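Local structure of uncharacterized HDOD domain protein (Geobacter sulfurreducens, 3HC1) at residues D289-I292 / V293-A297. The protein is of unknown function but binds two iron ions through an HD-type metal site and is probably a metal-dependent phosphohydrolase. Sequence-based numbering, arbitrary orientation. Where two conformers were deposited one is given.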
loop_
_atom_site.group_PDB
_atom_site.type_symbol
_atom_site.label_atom_id
_atom_site.label_comp_id
_atom_site.label_asym_id
_atom_site.label_seq_id
_atom_site.Cartn_x
_atom_site.Cartn_y
_atom_site.Cartn_z
ATOM N N ASP A 289 5.875 11.516 13.220
ATOM C CA ASP A 289 5.979 12.928 12.937
ATOM C C ASP A 289 7.439 13.378 12.974
ATOM O O ASP A 289 7.864 14.213 12.168
ATOM C CB ASP A 289 5.175 13.709 13.965
ATOM C CG ASP A 289 3.700 13.705 13.683
ATOM O OD1 ASP A 289 3.256 13.150 12.634
ATOM O OD2 ASP A 289 2.979 14.284 14.519
ATOM N N SER A 290 8.222 12.818 13.893
ATOM C CA SER A 290 9.652 13.138 13.954
ATOM C C SER A 290 10.442 12.607 12.741
ATOM O O SER A 290 11.519 13.096 12.434
ATOM C CB SER A 290 10.283 12.619 15.253
ATOM O OG SER A 290 10.637 11.249 15.150
ATOM N N SER A 291 9.929 11.611 12.042
ATOM C CA SER A 291 10.700 11.056 10.913
ATOM C C SER A 291 10.067 11.158 9.514
ATOM O O SER A 291 10.669 10.694 8.497
ATOM C CB SER A 291 11.078 9.604 11.236
ATOM O OG SER A 291 9.916 8.881 11.475
ATOM N N ILE A 292 8.904 11.806 9.426
ATOM C CA ILE A 292 8.171 11.850 8.160
ATOM C C ILE A 292 8.891 12.653 7.059
ATOM O O ILE A 292 8.819 12.281 5.925
ATOM C CB ILE A 292 6.707 12.337 8.365
ATOM C CG1 ILE A 292 5.863 12.143 7.117
ATOM C CG2 ILE A 292 6.663 13.774 8.839
ATOM C CD1 ILE A 292 5.716 10.754 6.647
ATOM N N VAL A 293 9.634 13.703 7.391
ATOM C CA VAL A 293 10.427 14.375 6.373
ATOM C C VAL A 293 11.437 13.391 5.742
ATOM O O VAL A 293 11.557 13.269 4.501
ATOM C CB VAL A 293 11.112 15.635 6.959
ATOM C CG1 VAL A 293 12.234 16.191 6.015
ATOM C CG2 VAL A 293 10.021 16.669 7.214
ATOM N N GLU A 294 12.155 12.696 6.604
ATOM C CA GLU A 294 13.076 11.643 6.160
ATOM C C GLU A 294 12.379 10.512 5.403
ATOM O O GLU A 294 12.867 10.067 4.345
ATOM C CB GLU A 294 13.838 11.093 7.340
ATOM C CG GLU A 294 14.888 12.060 7.806
ATOM C CD GLU A 294 15.288 11.863 9.244
ATOM O OE1 GLU A 294 14.403 11.927 10.142
ATOM O OE2 GLU A 294 16.508 11.675 9.472
ATOM N N ILE A 295 11.216 10.098 5.877
ATOM C CA ILE A 295 10.465 8.999 5.196
ATOM C C ILE A 295 10.094 9.450 3.769
ATOM O O ILE A 295 10.371 8.762 2.775
ATOM C CB ILE A 295 9.215 8.575 5.992
ATOM C CG1 ILE A 295 9.600 7.808 7.262
ATOM C CG2 ILE A 295 8.281 7.716 5.139
ATOM C CD1 ILE A 295 8.488 7.823 8.330
ATOM N N ARG A 296 9.570 10.664 3.669
ATOM C CA ARG A 296 9.225 11.245 2.376
ATOM C C ARG A 296 10.413 11.382 1.431
ATOM O O ARG A 296 10.280 11.125 0.234
ATOM C CB ARG A 296 8.556 12.617 2.551
ATOM C CG ARG A 296 7.172 12.569 3.116
ATOM C CD ARG A 296 6.332 13.826 2.752
ATOM N NE ARG A 296 6.937 15.051 3.234
ATOM C CZ ARG A 296 6.730 15.638 4.422
ATOM N NH1 ARG A 296 5.887 15.159 5.340
ATOM N NH2 ARG A 296 7.389 16.759 4.699
ATOM N N ALA A 297 11.547 11.813 1.962
ATOM C CA ALA A 297 12.773 11.877 1.154
ATOM C C ALA A 297 13.145 10.498 0.566
ATOM O O ALA A 297 13.486 10.382 -0.630
ATOM C CB ALA A 297 13.938 12.462 1.945
HETATM O O HOH W 1 10.026 14.688 10.200
HETATM O O HOH W 2 12.533 13.397 9.496
#
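I292 meets R296 one turn further along the helix. Along its side chain, CB and CG2 lie against V293 N simply as chain neighbours, CG2 between the backbone N and the carbonyl carbon; CG1, trans to the backbone N (chi1 -169°), comes within 3.5 Å of R296 NH1. From CG1 the chain turns to CD1, 4.2 Å from I295 CB, and the two isoleucines cross at about a right angle. R296 bends back at chi3 (-59°), which places NH1 beside both branches of I292; R244 O accepts a weak hydrogen bond from this nitrogen. An alanine in place of I292 would probably open a gap beside NH1 and against R244 and L246, leaving the guanidinium freer to turn. The backbone bond from R296 N to I292 O is nearly straight (170° at the hydrogen), whereas V293 N and E294 N lack bonds to the preceding turn. Two waters fill in: one links D289 O to V293 N, the other S290 O to E294 N, this second water also donating to E294 OE1. This is a water-bridged helix kink, in helix 281-302 of the all-helical HDOD protein, the side chain of I292 lying about 13 Å from a bound iron.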